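PDB 4MSX: Pre-mRNA-splicing factor SAD1 from Saccharomyces cerevisiae, which promotes assembly of newly made U4 snRNA into the U4/U6 snRNP and is required for pre-mRNA splicing, though its ubiquitin-protease-like domain is catalytically inactive. Local coordinates for residues R177-T187 / I234-S245; F122-F130 / L148-Y156. One frame throughout, in Å; residues are numbered along the deposited sequence. Where two conformers were deposited one is given.

Interaction 1: residues R177-T187 / I234-S245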
loop_
_atom_site.group_PDB
_atom_site.type_symbol
_atom_site.label_atom_id
_atom_site.label_comp_id
_atom_site.label_asym_id
_atom_site.label_seq_id
_atom_site.Cartn_x
_atom_site.Cartn_y
_atom_site.Cartn_z
ATOM N N ARG A 177 22.092 0.337 -3.843
ATOM C CA ARG A 177 21.422 1.093 -2.779
ATOM C C ARG A 177 20.722 0.101 -1.825
ATOM O O ARG A 177 20.003 -0.792 -2.279
ATOM C CB ARG A 177 20.432 2.077 -3.370
ATOM C CG ARG A 177 21.101 3.152 -4.221
ATOM C CD ARG A 177 20.069 3.987 -4.976
ATOM N NE ARG A 177 19.433 3.198 -6.028
ATOM C CZ ARG A 177 18.642 3.697 -6.977
ATOM N NH1 ARG A 177 18.364 5.001 -7.015
ATOM N NH2 ARG A 177 18.119 2.885 -7.889
ATOM N N THR A 178 20.960 0.207 -0.512
ATOM C CA THR A 178 20.399 -0.791 0.414
ATOM C C THR A 178 18.956 -0.390 0.751
ATOM O O THR A 178 18.620 0.792 0.668
ATOM C CB THR A 178 21.260 -0.923 1.713
ATOM O OG1 THR A 178 20.805 -2.040 2.511
ATOM C CG2 THR A 178 21.187 0.358 2.510
ATOM N N TYR A 179 18.103 -1.360 1.108
ATOM C CA TYR A 179 16.743 -1.032 1.529
ATOM C C TYR A 179 16.299 -2.179 2.396
ATOM O O TYR A 179 16.883 -3.269 2.328
ATOM C CB TYR A 179 15.779 -0.858 0.344
ATOM C CG TYR A 179 15.571 -2.121 -0.488
ATOM C CD1 TYR A 179 16.473 -2.477 -1.488
ATOM C CD2 TYR A 179 14.455 -2.955 -0.277
ATOM C CE1 TYR A 179 16.264 -3.622 -2.274
ATOM C CE2 TYR A 179 14.251 -4.102 -1.039
ATOM C CZ TYR A 179 15.155 -4.415 -2.050
ATOM O OH TYR A 179 14.963 -5.547 -2.780
ATOM N N LEU A 180 15.303 -1.932 3.253
ATOM C CA LEU A 180 14.721 -2.988 4.061
ATOM C C LEU A 180 13.488 -3.477 3.308
ATOM O O LEU A 180 12.584 -2.665 3.054
ATOM C CB LEU A 180 14.349 -2.374 5.457
ATOM C CG LEU A 180 13.764 -3.279 6.531
ATOM C CD1 LEU A 180 14.795 -4.333 6.934
ATOM C CD2 LEU A 180 13.322 -2.447 7.794
ATOM N N ASN A 181 13.402 -4.763 2.955
ATOM C CA ASN A 181 12.352 -5.175 2.015
ATOM C C ASN A 181 10.980 -5.035 2.707
ATOM O O ASN A 181 10.881 -5.230 3.918
ATOM C CB ASN A 181 12.554 -6.570 1.401
ATOM C CG ASN A 181 12.313 -7.737 2.389
ATOM O OD1 ASN A 181 12.904 -7.786 3.470
ATOM N ND2 ASN A 181 11.425 -8.646 2.031
ATOM N N GLY A 182 9.971 -4.617 1.943
ATOM C CA GLY A 182 8.651 -4.266 2.490
ATOM C C GLY A 182 8.576 -2.809 2.918
ATOM O O GLY A 182 7.479 -2.250 2.978
ATOM N N PHE A 183 9.707 -2.193 3.223
ATOM C CA PHE A 183 9.709 -0.819 3.760
ATOM C C PHE A 183 10.271 0.153 2.714
ATOM O O PHE A 183 11.301 0.802 2.936
ATOM C CB PHE A 183 10.533 -0.759 5.071
ATOM C CG PHE A 183 9.886 -1.499 6.192
ATOM C CD1 PHE A 183 9.904 -2.907 6.221
ATOM C CD2 PHE A 183 9.238 -0.811 7.202
ATOM C CE1 PHE A 183 9.298 -3.618 7.231
ATOM C CE2 PHE A 183 8.635 -1.471 8.221
ATOM C CZ PHE A 183 8.659 -2.926 8.239
ATOM N N ILE A 184 9.633 0.210 1.550
ATOM C CA ILE A 184 10.155 0.990 0.442
ATOM C C ILE A 184 9.138 2.061 0.032
ATOM O O ILE A 184 7.963 1.967 0.381
ATOM C CB ILE A 184 10.465 0.111 -0.785
ATOM C CG1 ILE A 184 9.202 -0.605 -1.260
ATOM C CG2 ILE A 184 11.557 -0.921 -0.465
ATOM C CD1 ILE A 184 9.417 -1.404 -2.507
ATOM N N GLY A 185 9.625 3.055 -0.704
ATOM C CA GLY A 185 8.820 4.139 -1.189
ATOM C C GLY A 185 8.488 4.007 -2.668
ATOM O O GLY A 185 8.734 2.947 -3.343
ATOM N N PHE A 186 7.901 5.105 -3.164
ATOM C CA PHE A 186 7.192 5.089 -4.419
ATOM C C PHE A 186 7.455 6.426 -5.111
ATOM O O PHE A 186 7.536 7.483 -4.444
ATOM C CB PHE A 186 5.668 4.987 -4.219
ATOM C CG PHE A 186 5.196 3.695 -3.562
ATOM C CD1 PHE A 186 5.215 3.581 -2.176
ATOM C CD2 PHE A 186 4.715 2.645 -4.338
ATOM C CE1 PHE A 186 4.797 2.423 -1.538
ATOM C CE2 PHE A 186 4.274 1.445 -3.707
ATOM C CZ PHE A 186 4.304 1.364 -2.301
ATOM N N THR A 187 7.550 6.371 -6.437
ATOM C CA THR A 187 7.633 7.604 -7.217
ATOM C C THR A 187 6.261 8.284 -7.336
ATOM O O THR A 187 5.205 7.669 -7.122
ATOM C CB THR A 187 8.261 7.285 -8.613
ATOM O OG1 THR A 187 7.608 6.143 -9.174
ATOM C CG2 THR A 187 9.752 6.935 -8.445
ATOM N N ILE A 234 5.973 -4.959 -3.357
ATOM C CA ILE A 234 6.325 -4.164 -2.161
ATOM C C ILE A 234 7.289 -4.955 -1.256
ATOM O O ILE A 234 8.183 -4.380 -0.599
ATOM C CB ILE A 234 5.032 -3.782 -1.412
ATOM C CG1 ILE A 234 4.368 -2.601 -2.183
ATOM C CG2 ILE A 234 5.300 -3.457 0.098
ATOM C CD1 ILE A 234 2.903 -2.371 -1.718
ATOM N N TRP A 235 7.111 -6.277 -1.243
ATOM C CA TRP A 235 7.939 -7.132 -0.350
ATOM C C TRP A 235 9.178 -7.719 -1.055
ATOM O O TRP A 235 9.947 -8.468 -0.449
ATOM C CB TRP A 235 7.076 -8.255 0.284
ATOM C CG TRP A 235 6.296 -7.622 1.416
ATOM C CD1 TRP A 235 5.003 -7.141 1.386
ATOM C CD2 TRP A 235 6.809 -7.339 2.704
ATOM N NE1 TRP A 235 4.678 -6.585 2.647
ATOM C CE2 TRP A 235 5.789 -6.683 3.448
ATOM C CE3 TRP A 235 8.048 -7.585 3.324
ATOM C CZ2 TRP A 235 5.985 -6.274 4.811
ATOM C CZ3 TRP A 235 8.249 -7.181 4.635
ATOM C CH2 TRP A 235 7.212 -6.544 5.383
ATOM N N SER A 236 9.385 -7.394 -2.340
ATOM C CA SER A 236 10.442 -8.092 -3.051
ATOM C C SER A 236 11.808 -7.818 -2.449
ATOM O O SER A 236 12.193 -6.656 -2.257
ATOM C CB SER A 236 10.461 -7.694 -4.545
ATOM O OG SER A 236 11.690 -8.159 -5.078
ATOM N N PRO A 237 12.566 -8.884 -2.134
ATOM C CA PRO A 237 13.941 -8.690 -1.640
ATOM C C PRO A 237 14.986 -8.594 -2.787
ATOM O O PRO A 237 16.180 -8.559 -2.499
ATOM C CB PRO A 237 14.210 -9.985 -0.809
ATOM C CG PRO A 237 13.458 -11.048 -1.548
ATOM C CD PRO A 237 12.172 -10.301 -2.138
ATOM N N LYS A 238 14.537 -8.560 -4.038
ATOM C CA LYS A 238 15.459 -8.489 -5.192
ATOM C C LYS A 238 15.104 -7.381 -6.217
ATOM O O LYS A 238 15.297 -7.541 -7.431
ATOM C CB LYS A 238 15.438 -9.855 -5.904
ATOM C CG LYS A 238 16.081 -10.961 -5.059
ATOM C CD LYS A 238 15.509 -12.378 -5.355
ATOM C CE LYS A 238 15.456 -12.774 -6.807
ATOM N NZ LYS A 238 15.237 -14.271 -6.990
ATOM N N LEU A 239 14.561 -6.272 -5.739
ATOM C CA LEU A 239 14.166 -5.186 -6.645
ATOM C C LEU A 239 15.356 -4.687 -7.467
ATOM O O LEU A 239 16.435 -4.525 -6.935
ATOM C CB LEU A 239 13.653 -3.999 -5.801
ATOM C CG LEU A 239 12.311 -4.254 -5.099
ATOM C CD1 LEU A 239 11.965 -3.072 -4.154
ATOM C CD2 LEU A 239 11.209 -4.444 -6.145
ATOM N N PHE A 240 15.136 -4.320 -8.729
ATOM C CA PHE A 240 16.223 -3.712 -9.499
ATOM C C PHE A 240 16.524 -2.311 -9.017
ATOM O O PHE A 240 17.677 -1.899 -8.972
ATOM C CB PHE A 240 15.870 -3.731 -10.987
ATOM C CG PHE A 240 15.911 -5.133 -11.595
ATOM C CD1 PHE A 240 16.363 -6.225 -10.854
ATOM C CD2 PHE A 240 15.481 -5.346 -12.917
ATOM C CE1 PHE A 240 16.391 -7.527 -11.410
ATOM C CE2 PHE A 240 15.504 -6.637 -13.485
ATOM C CZ PHE A 240 15.956 -7.724 -12.747
ATOM N N LYS A 241 15.477 -1.577 -8.637
ATOM C CA LYS A 241 15.671 -0.296 -7.981
ATOM C C LYS A 241 14.755 -0.239 -6.749
ATOM O O LYS A 241 13.647 -0.760 -6.771
ATOM C CB LYS A 241 15.370 0.876 -8.922
ATOM C CG LYS A 241 13.992 0.841 -9.527
ATOM C CD LYS A 241 13.908 1.867 -10.704
ATOM C CE LYS A 241 12.491 1.958 -11.284
ATOM N NZ LYS A 241 12.002 0.627 -11.812
ATOM N N HIS A 242 15.227 0.424 -5.711
ATOM C CA HIS A 242 14.624 0.271 -4.404
ATOM C C HIS A 242 13.342 1.134 -4.180
ATOM O O HIS A 242 13.099 1.606 -3.067
ATOM C CB HIS A 242 15.670 0.586 -3.314
ATOM C CG HIS A 242 16.053 2.027 -3.261
ATOM N ND1 HIS A 242 16.014 2.845 -4.373
ATOM C CD2 HIS A 242 16.454 2.812 -2.234
ATOM C CE1 HIS A 242 16.390 4.067 -4.035
ATOM N NE2 HIS A 242 16.659 4.072 -2.741
ATOM N N HIS A 243 12.524 1.291 -5.208
ATOM C CA HIS A 243 11.236 2.017 -5.115
ATOM C C HIS A 243 10.310 1.567 -6.222
ATOM O O HIS A 243 10.742 0.917 -7.180
ATOM C CB HIS A 243 11.408 3.542 -5.197
ATOM C CG HIS A 243 12.308 4.000 -6.298
ATOM N ND1 HIS A 243 11.867 4.194 -7.590
ATOM C CD2 HIS A 243 13.615 4.343 -6.290
ATOM C CE1 HIS A 243 12.870 4.627 -8.335
ATOM N NE2 HIS A 243 13.943 4.715 -7.573
ATOM N N LEU A 244 9.026 1.814 -6.061
ATOM C CA LEU A 244 8.065 1.263 -6.991
ATOM C C LEU A 244 7.273 2.395 -7.608
ATOM O O LEU A 244 7.233 3.479 -7.039
ATOM C CB LEU A 244 7.080 0.342 -6.272
ATOM C CG LEU A 244 7.747 -0.880 -5.643
ATOM C CD1 LEU A 244 6.675 -1.597 -4.837
ATOM C CD2 LEU A 244 8.330 -1.756 -6.807
ATOM N N SER A 245 6.612 2.115 -8.727
ATOM C CA SER A 245 5.628 3.069 -9.248
ATOM C C SER A 245 4.293 2.365 -9.175
ATOM O O SER A 245 4.201 1.231 -9.644
ATOM C CB SER A 245 5.931 3.461 -10.725
ATOM O OG SER A 245 4.800 4.180 -11.249
HETATM O O HOH W 1 18.874 0.565 -9.307
HETATM O O HOH W 2 10.892 -4.526 -0.920
HETATM O O HOH W 3 12.555 3.268 -1.164
HETATM O O HOH W 4 5.566 6.832 -10.675
HETATM O O HOH W 5 9.543 3.847 -9.682
#
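Tyr179 pushes its ring into the hollow of the Ser236-Leu239 loop. The ring slides past CB of His242, and the hydroxyl ends among backbone atoms: Tyr179 OH donates to Ser236 O at 3.0 Å, near the ring plane, and accepts from Leu239 N at 3.1 Å. A phenylalanine here would probably leave Leu239 N without its acceptor and Ser236 O with just its water. Beside it, in the conformer given, Ile184 CD1 meets Leu239 CD1 tip to tip and also touches Leu244 CG. Gly182, in the type II turn Leu180-Phe183, sets its CA over one face of the Trp235 six-membered ring, a CH-pi contact, 3.5 Å from the centroid; a CB would run into that ring. Asn181 ND2 gives Trp235 O an almost straight bond of 2.9 Å (175°), Trp235 O lying in the Asn181 amide plane, while OD1 accepts from Arg169 N. At the far end Arg177 lays CD over the His242 ring, and the bend at chi3 (-70°) turns the guanidinium back so that one of its faces covers CE1; NE forms a salt bridge with Asp173. Phe186 pairs in parallel with Leu244, with Leu244 N bonded to Gly185 O and Thr187 N to Leu244 O. Around this, strand 170-172 pairs with 178-180, helix 189-203 packs on Phe186 and Ile234, and Phe153 of helix 146-155 touches Ser236 and Pro237.

Interaction 2: residues F122-F130 / L148-Y156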
loop_
_atom_site.group_PDB
_atom_site.type_symbol
_atom_site.label_atom_id
_atom_site.label_comp_id
_atom_site.label_asym_id
_atom_site.label_seq_id
_atom_site.Cartn_x
_atom_site.Cartn_y
_atom_site.Cartn_z
ATOM N N PHE A 122 13.226 -11.129 -25.615
ATOM C CA PHE A 122 11.968 -10.540 -25.214
ATOM C C PHE A 122 11.331 -11.366 -24.079
ATOM O O PHE A 122 11.546 -12.590 -23.973
ATOM C CB PHE A 122 11.008 -10.515 -26.398
ATOM C CG PHE A 122 11.468 -9.562 -27.472
ATOM C CD1 PHE A 122 12.515 -9.952 -28.338
ATOM C CD2 PHE A 122 10.974 -8.248 -27.530
ATOM C CE1 PHE A 122 13.008 -9.050 -29.298
ATOM C CE2 PHE A 122 11.417 -7.348 -28.485
ATOM C CZ PHE A 122 12.443 -7.744 -29.397
ATOM N N LEU A 123 10.513 -10.689 -23.271
ATOM C CA LEU A 123 9.692 -11.367 -22.283
ATOM C C LEU A 123 8.246 -11.132 -22.644
ATOM O O LEU A 123 7.805 -9.975 -22.789
ATOM C CB LEU A 123 9.998 -10.776 -20.867
ATOM C CG LEU A 123 9.100 -11.341 -19.782
ATOM C CD1 LEU A 123 9.272 -12.906 -19.546
ATOM C CD2 LEU A 123 9.417 -10.594 -18.512
ATOM N N ASN A 124 7.456 -12.189 -22.731
ATOM C CA ASN A 124 6.029 -11.981 -22.928
ATOM C C ASN A 124 5.457 -11.539 -21.579
ATOM O O ASN A 124 5.605 -12.292 -20.622
ATOM C CB ASN A 124 5.329 -13.292 -23.348
ATOM C CG ASN A 124 3.858 -13.097 -23.651
ATOM O OD1 ASN A 124 3.105 -12.558 -22.828
ATOM N ND2 ASN A 124 3.432 -13.500 -24.854
ATOM N N LEU A 125 4.837 -10.365 -21.499
ATOM C CA LEU A 125 4.442 -9.793 -20.188
ATOM C C LEU A 125 3.210 -10.468 -19.579
ATOM O O LEU A 125 2.877 -10.232 -18.415
ATOM C CB LEU A 125 4.180 -8.288 -20.294
ATOM C CG LEU A 125 5.483 -7.512 -20.548
ATOM C CD1 LEU A 125 5.202 -6.053 -20.783
ATOM C CD2 LEU A 125 6.531 -7.745 -19.380
ATOM N N THR A 126 2.526 -11.292 -20.361
ATOM C CA THR A 126 1.319 -11.945 -19.895
ATOM C C THR A 126 1.598 -13.383 -19.471
ATOM O O THR A 126 1.154 -13.805 -18.401
ATOM C CB THR A 126 0.218 -11.901 -20.949
ATOM O OG1 THR A 126 -0.251 -10.558 -21.085
ATOM C CG2 THR A 126 -0.927 -12.794 -20.544
ATOM N N SER A 127 2.382 -14.122 -20.254
ATOM C CA SER A 127 2.657 -15.518 -19.934
ATOM C C SER A 127 3.991 -15.672 -19.231
ATOM O O SER A 127 4.331 -16.742 -18.720
ATOM C CB SER A 127 2.689 -16.337 -21.230
ATOM O OG SER A 127 3.810 -15.954 -22.014
ATOM N N LEU A 128 4.777 -14.602 -19.214
ATOM C CA LEU A 128 6.126 -14.656 -18.629
ATOM C C LEU A 128 7.088 -15.710 -19.252
ATOM O O LEU A 128 8.066 -16.137 -18.622
ATOM C CB LEU A 128 6.025 -14.838 -17.105
ATOM C CG LEU A 128 5.241 -13.760 -16.358
ATOM C CD1 LEU A 128 5.415 -14.006 -14.843
ATOM C CD2 LEU A 128 5.721 -12.364 -16.734
ATOM N N LYS A 129 6.849 -16.100 -20.496
ATOM C CA LYS A 129 7.835 -16.908 -21.233
ATOM C C LYS A 129 8.772 -16.001 -22.059
ATOM O O LYS A 129 8.356 -14.945 -22.519
ATOM C CB LYS A 129 7.095 -17.857 -22.167
ATOM C CG LYS A 129 6.399 -19.004 -21.449
ATOM C CD LYS A 129 5.302 -19.582 -22.329
ATOM C CE LYS A 129 4.620 -20.775 -21.677
ATOM N NZ LYS A 129 3.377 -21.088 -22.443
ATOM N N PHE A 130 10.029 -16.408 -22.189
ATOM C CA PHE A 130 11.047 -15.647 -22.881
ATOM C C PHE A 130 11.199 -16.138 -24.324
ATOM O O PHE A 130 11.137 -17.365 -24.591
ATOM C CB PHE A 130 12.381 -15.870 -22.214
ATOM C CG PHE A 130 12.475 -15.292 -20.824
ATOM C CD1 PHE A 130 12.090 -16.042 -19.710
ATOM C CD2 PHE A 130 12.925 -13.971 -20.637
ATOM C CE1 PHE A 130 12.200 -15.495 -18.426
ATOM C CE2 PHE A 130 13.031 -13.427 -19.334
ATOM C CZ PHE A 130 12.669 -14.198 -18.251
ATOM N N LEU A 148 17.766 -15.000 -16.243
ATOM C CA LEU A 148 16.359 -15.093 -16.592
ATOM C C LEU A 148 15.446 -15.242 -15.352
ATOM O O LEU A 148 14.338 -14.656 -15.305
ATOM C CB LEU A 148 16.130 -16.226 -17.573
ATOM C CG LEU A 148 16.832 -16.023 -18.941
ATOM C CD1 LEU A 148 16.416 -17.093 -19.954
ATOM C CD2 LEU A 148 16.553 -14.626 -19.488
ATOM N N ASN A 149 15.881 -16.038 -14.371
ATOM C CA ASN A 149 15.134 -16.150 -13.122
ATOM C C ASN A 149 14.953 -14.751 -12.532
ATOM O O ASN A 149 13.887 -14.403 -12.065
ATOM C CB ASN A 149 15.894 -17.005 -12.079
ATOM C CG ASN A 149 15.922 -18.496 -12.428
ATOM O OD1 ASN A 149 15.007 -19.022 -13.083
ATOM N ND2 ASN A 149 16.981 -19.188 -11.984
ATOM N N SER A 150 16.046 -14.009 -12.482
ATOM C CA SER A 150 16.083 -12.667 -11.922
ATOM C C SER A 150 15.047 -11.778 -12.619
ATOM O O SER A 150 14.302 -11.047 -11.974
ATOM C CB SER A 150 17.477 -12.110 -12.180
ATOM O OG SER A 150 17.645 -10.784 -11.757
ATOM N N ILE A 151 14.985 -11.843 -13.956
ATOM C CA ILE A 151 14.060 -10.974 -14.693
ATOM C C ILE A 151 12.631 -11.386 -14.522
ATOM O O ILE A 151 11.745 -10.547 -14.311
ATOM C CB ILE A 151 14.424 -10.936 -16.242
ATOM C CG1 ILE A 151 15.714 -10.150 -16.402
ATOM C CG2 ILE A 151 13.294 -10.294 -17.043
ATOM C CD1 ILE A 151 16.379 -10.406 -17.814
ATOM N N LYS A 152 12.391 -12.691 -14.508
ATOM C CA LYS A 152 11.033 -13.170 -14.339
ATOM C C LYS A 152 10.566 -12.788 -12.893
ATOM O O LYS A 152 9.387 -12.476 -12.658
ATOM C CB LYS A 152 10.989 -14.685 -14.470
ATOM C CG LYS A 152 9.589 -15.268 -14.519
ATOM C CD LYS A 152 9.679 -16.763 -14.797
ATOM C CE LYS A 152 8.330 -17.442 -14.769
ATOM N NZ LYS A 152 8.451 -18.900 -15.126
ATOM N N PHE A 153 11.496 -12.806 -11.952
ATOM C CA PHE A 153 11.139 -12.458 -10.560
ATOM C C PHE A 153 10.798 -10.938 -10.444
ATOM O O PHE A 153 9.910 -10.541 -9.667
ATOM C CB PHE A 153 12.284 -12.770 -9.661
ATOM C CG PHE A 153 11.931 -12.720 -8.185
ATOM C CD1 PHE A 153 11.862 -11.504 -7.514
ATOM C CD2 PHE A 153 11.697 -13.899 -7.483
ATOM C CE1 PHE A 153 11.570 -11.457 -6.137
ATOM C CE2 PHE A 153 11.399 -13.859 -6.082
ATOM C CZ PHE A 153 11.355 -12.644 -5.433
ATOM N N ALA A 154 11.505 -10.093 -11.205
ATOM C CA ALA A 154 11.223 -8.658 -11.225
ATOM C C ALA A 154 9.818 -8.377 -11.756
ATOM O O ALA A 154 9.159 -7.401 -11.327
ATOM C CB ALA A 154 12.283 -7.888 -12.096
ATOM N N ALA A 155 9.363 -9.203 -12.705
ATOM C CA ALA A 155 8.016 -9.065 -13.266
ATOM C C ALA A 155 6.918 -9.662 -12.363
ATOM O O ALA A 155 5.767 -9.190 -12.376
ATOM C CB ALA A 155 7.940 -9.737 -14.679
ATOM N N TYR A 156 7.266 -10.694 -11.588
ATOM C CA TYR A 156 6.280 -11.402 -10.805
ATOM C C TYR A 156 6.973 -12.128 -9.626
ATOM O O TYR A 156 7.324 -13.261 -9.741
ATOM C CB TYR A 156 5.538 -12.384 -11.717
ATOM C CG TYR A 156 4.396 -13.070 -11.036
ATOM C CD1 TYR A 156 3.154 -12.453 -10.971
ATOM C CD2 TYR A 156 4.542 -14.323 -10.438
ATOM C CE1 TYR A 156 2.077 -13.034 -10.344
ATOM C CE2 TYR A 156 3.439 -14.929 -9.778
ATOM C CZ TYR A 156 2.214 -14.248 -9.722
ATOM O OH TYR A 156 1.087 -14.777 -9.131
#
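Phe130 is at the close-packed side of this contact, its ring held between two leucines. Leu148 comes from the helix side and sets CD2 over one face, 4.0 Å from the ring centroid and displaced toward the rim; CD1 of Leu123, from the neighbouring strand of its own segment, sits over the centre of the opposite face. The edge is filled as well: Ile151 CG2 lies in the ring plane, 3.9 Å from Phe130 CE2, and Phe130 CZ comes within 3.4 Å of Leu148 O, a carbonyl already taken by Lys152 N in the helix. With CG anti to its carbonyl carbon (chi1 -67°), Phe130 sends its ring across to the helix, where Leu148, Ile151 and Lys152 present one flank. Leu123 adds CD2, which spans Ile151 CG2 and Ala155 CB, both at 4.2 Å.

Strands 121-124 and 130-132 are neighbouring strands, a beta hairpin, in the five-stranded antiparallel sheet of the zinc-finger domain, predicted to be a degenerate UBP-type finger; here the hairpin packs against helix 146-155. The side chain of Leu123 is about 11 Å from the bound zinc. In the connecting loop Asn124 OD1 accepts from Thr126 N at 2.8 Å, an Asx turn, and also from Ser127 N, which approaches from above the carbonyl plane.

From that loop Leu128 extends the packed side to the end of the helix. CD1 presses on Tyr156 CB at 3.5 Å and CD2 meets Ala155 CB, the leucine and tyrosine side chains crossing at about a right angle. Tyr156 then turns its ring away to helix 222-234, and its hydroxyl bonds to His216. The looseness is at the partly exposed Lys152, whose extended chain brings CE near Leu128 O and CB but no closer than 4.1 Å, to Leu128 O.

In the fold
Helix 146-155 brings the two interactions together: one flank packs on the zinc-finger hairpin in interaction 2, while Phe153, Ser150 and Ala154 meet the 234-245 loop of interaction 1, with Lys238 making a cation-pi contact to Phe153. Their centres are 18 Å apart, and along the chain interaction 2 closes before interaction 1 opens. Both are partly buried, but interaction 1 is the broader, about 1019 Å² against 409 Å², and lies nearer the centre of the chain. Its irregular loops and short parallel strands are joined by direct hydrogen bonds and bridging waters. Interaction 2 sets helix against hairpin through apolar side chains, with no polar bond between the two segments; their polar groups bond within a segment or to the surroundings.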